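PDB 3TX1: UDP-N-acetylenolpyruvoylglucosamine reductase from Listeria monocytogenes, which catalyses the NADPH-dependent reduction of UDP-N-acetylenolpyruvoylglucosamine to UDP-N-acetylmuramate with FAD as cofactor, a step of peptidoglycan biosynthesis. Local coordinates for residues A132-C144 / L212-M224. Residues are numbered along the deposited sequence; the frame is centred on the assembly and turned at random.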
loop_
_atom_site.group_PDB
_atom_site.type_symbol
_atom_site.label_atom_id
_atom_site.label_comp_id
_atom_site.label_asym_id
_atom_site.label_seq_id
_atom_site.Cartn_x
_atom_site.Cartn_y
_atom_site.Cartn_z
ATOM N N ALA A 132 -18.034 -5.574 5.574
ATOM C CA ALA A 132 -18.162 -5.782 7.047
ATOM C C ALA A 132 -19.360 -5.130 7.719
ATOM O O ALA A 132 -20.024 -5.733 8.586
ATOM C CB ALA A 132 -16.897 -5.329 7.761
ATOM N N LEU A 133 -19.593 -3.888 7.320
ATOM C CA LEU A 133 -20.711 -3.101 7.791
ATOM C C LEU A 133 -22.034 -3.666 7.267
ATOM O O LEU A 133 -23.028 -3.657 8.014
ATOM C CB LEU A 133 -20.568 -1.665 7.324
ATOM C CG LEU A 133 -21.620 -0.606 7.602
ATOM C CD1 LEU A 133 -21.645 -0.494 9.122
ATOM C CD2 LEU A 133 -21.414 0.755 6.957
ATOM N N ASN A 134 -22.062 -4.131 6.005
ATOM C CA ASN A 134 -23.296 -4.716 5.444
ATOM C C ASN A 134 -23.653 -5.981 6.147
ATOM O O ASN A 134 -24.771 -6.428 6.054
ATOM C CB ASN A 134 -23.166 -5.041 3.963
ATOM C CG ASN A 134 -22.870 -3.822 3.130
ATOM O OD1 ASN A 134 -22.123 -2.935 3.546
ATOM N ND2 ASN A 134 -23.449 -3.779 1.933
ATOM N N GLU A 135 -22.690 -6.562 6.857
ATOM C CA GLU A 135 -22.919 -7.803 7.584
ATOM C C GLU A 135 -23.018 -7.555 9.085
ATOM O O GLU A 135 -23.250 -8.480 9.864
ATOM C CB GLU A 135 -21.804 -8.810 7.290
ATOM C CG GLU A 135 -21.400 -8.879 5.827
ATOM C CD GLU A 135 -22.511 -9.410 4.941
ATOM O OE1 GLU A 135 -23.087 -10.466 5.276
ATOM O OE2 GLU A 135 -22.807 -8.771 3.909
ATOM N N SER A 136 -22.895 -6.345 9.528
ATOM C CA SER A 136 -22.946 -6.208 10.940
ATOM C C SER A 136 -21.785 -6.994 11.474
ATOM O O SER A 136 -21.909 -7.808 12.342
ATOM C CB SER A 136 -24.249 -6.769 11.463
ATOM O OG SER A 136 -25.322 -6.007 10.987
ATOM N N LEU A 137 -20.624 -6.735 10.927
ATOM C CA LEU A 137 -19.394 -7.227 11.536
ATOM C C LEU A 137 -18.517 -6.076 12.014
ATOM O O LEU A 137 -18.286 -5.113 11.283
ATOM C CB LEU A 137 -18.621 -8.101 10.547
ATOM C CG LEU A 137 -18.947 -9.596 10.564
ATOM C CD1 LEU A 137 -18.313 -10.299 9.373
ATOM C CD2 LEU A 137 -18.494 -10.231 11.869
ATOM N N SER A 138 -18.031 -6.182 13.247
ATOM C CA SER A 138 -17.181 -5.151 13.825
ATOM C C SER A 138 -15.732 -5.579 14.008
ATOM O O SER A 138 -15.433 -6.741 14.275
ATOM C CB SER A 138 -17.747 -4.667 15.157
ATOM O OG SER A 138 -16.897 -3.679 15.696
ATOM N N GLY A 139 -14.850 -4.607 13.874
ATOM C CA GLY A 139 -13.442 -4.842 14.052
ATOM C C GLY A 139 -12.658 -4.173 12.951
ATOM O O GLY A 139 -11.456 -3.946 13.122
ATOM N N LEU A 140 -13.316 -3.897 11.812
ATOM C CA LEU A 140 -12.648 -3.223 10.685
ATOM C C LEU A 140 -12.856 -1.696 10.596
ATOM O O LEU A 140 -12.175 -1.008 9.832
ATOM C CB LEU A 140 -13.021 -3.858 9.335
ATOM C CG LEU A 140 -12.284 -5.109 8.849
ATOM C CD1 LEU A 140 -12.776 -5.414 7.437
ATOM C CD2 LEU A 140 -10.753 -5.015 8.882
ATOM N N GLU A 141 -13.774 -1.163 11.384
ATOM C CA GLU A 141 -14.093 0.227 11.241
ATOM C C GLU A 141 -12.886 1.085 10.896
ATOM O O GLU A 141 -12.989 1.954 10.017
ATOM C CB GLU A 141 -14.799 0.764 12.479
ATOM C CG GLU A 141 -16.078 0.036 12.867
ATOM C CD GLU A 141 -15.807 -1.299 13.545
ATOM O OE1 GLU A 141 -14.663 -1.823 13.416
ATOM O OE2 GLU A 141 -16.737 -1.806 14.210
ATOM N N PHE A 142 -11.753 0.810 11.549
ATOM C CA PHE A 142 -10.545 1.618 11.411
ATOM C C PHE A 142 -9.974 1.775 9.982
ATOM O O PHE A 142 -9.122 2.664 9.743
ATOM C CB PHE A 142 -9.439 1.123 12.362
ATOM C CG PHE A 142 -8.895 -0.236 12.011
ATOM C CD1 PHE A 142 -8.054 -0.409 10.916
ATOM C CD2 PHE A 142 -9.192 -1.332 12.783
ATOM C CE1 PHE A 142 -7.563 -1.652 10.586
ATOM C CE2 PHE A 142 -8.681 -2.573 12.468
ATOM C CZ PHE A 142 -7.870 -2.735 11.367
ATOM N N ALA A 143 -10.453 0.927 9.066
ATOM C CA ALA A 143 -9.978 0.841 7.705
ATOM C C ALA A 143 -10.965 1.360 6.654
ATOM O O ALA A 143 -10.738 1.241 5.450
ATOM C CB ALA A 143 -9.569 -0.595 7.402
ATOM N N CYS A 144 -12.036 1.992 7.078
ATOM C CA CYS A 144 -13.026 2.489 6.111
ATOM C C CYS A 144 -12.413 3.599 5.233
ATOM O O CYS A 144 -12.955 3.943 4.157
ATOM C CB CYS A 144 -14.253 3.017 6.869
ATOM S SG CYS A 144 -13.851 4.346 8.062
ATOM N N LEU A 212 -13.963 -11.296 12.815
ATOM C CA LEU A 212 -14.700 -10.189 13.375
ATOM C C LEU A 212 -15.736 -10.612 14.406
ATOM O O LEU A 212 -15.918 -11.770 14.679
ATOM C CB LEU A 212 -15.339 -9.360 12.273
ATOM C CG LEU A 212 -14.487 -8.956 11.077
ATOM C CD1 LEU A 212 -15.240 -8.063 10.124
ATOM C CD2 LEU A 212 -13.143 -8.382 11.451
ATOM N N ALA A 213 -16.410 -9.661 14.992
ATOM C CA ALA A 213 -17.468 -9.981 15.935
ATOM C C ALA A 213 -18.818 -9.354 15.518
ATOM O O ALA A 213 -18.861 -8.275 14.915
ATOM C CB ALA A 213 -17.070 -9.542 17.333
ATOM N N LEU A 214 -19.922 -10.039 15.820
ATOM C CA LEU A 214 -21.256 -9.483 15.534
ATOM C C LEU A 214 -21.644 -8.335 16.478
ATOM O O LEU A 214 -21.461 -8.415 17.692
ATOM C CB LEU A 214 -22.343 -10.561 15.434
ATOM C CG LEU A 214 -22.395 -11.235 14.055
ATOM C CD1 LEU A 214 -23.154 -12.548 14.145
ATOM C CD2 LEU A 214 -22.968 -10.343 12.950
ATOM N N GLU A 215 -22.150 -7.264 15.872
ATOM C CA GLU A 215 -22.519 -6.035 16.540
ATOM C C GLU A 215 -23.454 -5.220 15.643
ATOM O O GLU A 215 -23.397 -5.317 14.407
ATOM C CB GLU A 215 -21.256 -5.255 16.925
ATOM C CG GLU A 215 -21.491 -3.972 17.699
ATOM C CD GLU A 215 -20.203 -3.265 18.096
ATOM O OE1 GLU A 215 -19.095 -3.753 17.736
ATOM O OE2 GLU A 215 -20.305 -2.207 18.766
ATOM N N GLU A 216 -24.307 -4.413 16.270
ATOM C CA GLU A 216 -25.302 -3.632 15.543
ATOM C C GLU A 216 -24.729 -2.723 14.487
ATOM O O GLU A 216 -23.639 -2.179 14.650
ATOM C CB GLU A 216 -26.200 -2.868 16.505
ATOM C CG GLU A 216 -27.115 -3.822 17.245
ATOM C CD GLU A 216 -27.778 -3.206 18.454
ATOM O OE1 GLU A 216 -27.331 -2.128 18.923
ATOM O OE2 GLU A 216 -28.741 -3.828 18.955
ATOM N N LYS A 217 -25.455 -2.631 13.376
ATOM C CA LYS A 217 -25.118 -1.756 12.251
ATOM C C LYS A 217 -24.890 -0.306 12.697
ATOM O O LYS A 217 -23.872 0.321 12.353
ATOM C CB LYS A 217 -26.281 -1.766 11.279
ATOM C CG LYS A 217 -26.351 -2.973 10.393
ATOM C CD LYS A 217 -25.642 -2.662 9.096
ATOM C CE LYS A 217 -26.311 -1.480 8.438
ATOM N NZ LYS A 217 -26.157 -1.622 6.980
ATOM N N ASN A 218 -25.862 0.216 13.442
ATOM C CA ASN A 218 -25.800 1.558 13.949
ATOM C C ASN A 218 -24.477 1.864 14.624
ATOM O O ASN A 218 -23.846 2.881 14.316
ATOM C CB ASN A 218 -26.982 1.848 14.895
ATOM C CG ASN A 218 -28.249 2.292 14.153
ATOM O OD1 ASN A 218 -28.304 2.275 12.914
ATOM N ND2 ASN A 218 -29.279 2.702 14.917
ATOM N N LEU A 219 -24.039 0.980 15.524
ATOM C CA LEU A 219 -22.795 1.231 16.277
ATOM C C LEU A 219 -21.596 1.306 15.354
ATOM O O LEU A 219 -20.832 2.250 15.434
ATOM C CB LEU A 219 -22.601 0.275 17.479
ATOM C CG LEU A 219 -23.764 0.227 18.505
ATOM C CD1 LEU A 219 -23.515 -0.734 19.658
ATOM C CD2 LEU A 219 -24.113 1.602 19.043
ATOM N N ILE A 220 -21.472 0.358 14.429
ATOM C CA ILE A 220 -20.407 0.391 13.425
ATOM C C ILE A 220 -20.559 1.656 12.545
ATOM O O ILE A 220 -19.586 2.388 12.307
ATOM C CB ILE A 220 -20.405 -0.913 12.602
ATOM C CG1 ILE A 220 -20.497 -2.114 13.568
ATOM C CG2 ILE A 220 -19.216 -0.995 11.634
ATOM C CD1 ILE A 220 -20.547 -3.484 12.913
ATOM N N GLN A 221 -21.783 1.947 12.106
ATOM C CA GLN A 221 -22.027 3.156 11.311
ATOM C C GLN A 221 -21.479 4.454 11.941
ATOM O O GLN A 221 -20.820 5.264 11.283
ATOM C CB GLN A 221 -23.523 3.328 11.046
ATOM C CG GLN A 221 -23.788 4.281 9.900
ATOM C CD GLN A 221 -22.992 3.856 8.691
ATOM O OE1 GLN A 221 -22.967 2.671 8.347
ATOM N NE2 GLN A 221 -22.282 4.799 8.086
ATOM N N ALA A 222 -21.783 4.629 13.227
ATOM C CA ALA A 222 -21.363 5.799 14.023
ATOM C C ALA A 222 -19.826 5.955 14.105
ATOM O O ALA A 222 -19.306 7.082 14.152
ATOM C CB ALA A 222 -22.009 5.757 15.414
ATOM N N LYS A 223 -19.129 4.813 14.156
ATOM C CA LYS A 223 -17.677 4.782 14.098
ATOM C C LYS A 223 -17.216 5.146 12.703
ATOM O O LYS A 223 -16.278 5.924 12.548
ATOM C CB LYS A 223 -17.113 3.405 14.475
ATOM C CG LYS A 223 -16.872 3.208 15.962
ATOM C CD LYS A 223 -15.652 3.984 16.446
ATOM C CE LYS A 223 -15.681 4.181 17.962
ATOM N NZ LYS A 223 -14.507 5.019 18.342
ATOM N N MET A 224 -17.884 4.625 11.679
ATOM C CA MET A 224 -17.385 4.852 10.333
ATOM C C MET A 224 -17.558 6.268 9.886
ATOM O O MET A 224 -16.686 6.826 9.203
ATOM C CB MET A 224 -17.953 3.851 9.352
ATOM C CG MET A 224 -17.339 2.485 9.606
ATOM S SD MET A 224 -18.077 1.117 8.710
ATOM C CE MET A 224 -18.025 1.732 7.012
#
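Ser138 and Ala213 form an antiparallel hydrogen-bonded pair, with their CA atoms 5.3 Å apart. Ser138 N donates to Ala213 O over 2.8 Å. Ala213 N returns the bond to Ser138 O at 3.2 Å. Just before this pair, helix 125-134 ends in a Schellman motif, where Ser136 takes a positive phi (62°) and the chain turns into the short strand. On the other segment, strand 204-214 gives way to helix 217-234, with Glu216 at the N-cap. A helix-to-strand turn thus meets a strand-to-helix turn in the antiparallel sheet, and residues 132-144 belong to the FAD-binding PCMH-type region of this MurB-family protein. Strand 137-138 lies along the end of 204-214, and the last turn of helix 125-134 packs on the first turns of helix 217-234 through Leu133.

Leu133 is a knob in a hole formed by Lys217, Ile220, Gln221 and Met224. Its CG is anti to the backbone N (chi1 177°), which carries the branched end towards helix 217-234. CD1 packs on Ile220 CG2 at 3.5 Å, and CD2 faces Met224 CE. The methyl end of Met224 also reaches Cys144 CB. Ile220 CG2 touches Glu141 CG as well, the two side chains crossing at about a right angle, while Ile220 CD1 lies against the carbonyl of Leu137. Leu137 and Leu212 also cross nearly perpendicularly, and both rest on Ile117 of strand 116-120. Glu141 folds back at chi2 (77°), so that OE1 accepts a bond from Gly139 N at 2.8 Å on its syn side, somewhat out of the carboxylate plane. Ser138 OG lies 3.0 Å from Glu215 OE1. Glu141 OE2 and Glu215 OE1 are 4.7 Å apart and not in contact; as like charges they may favour protonation of one.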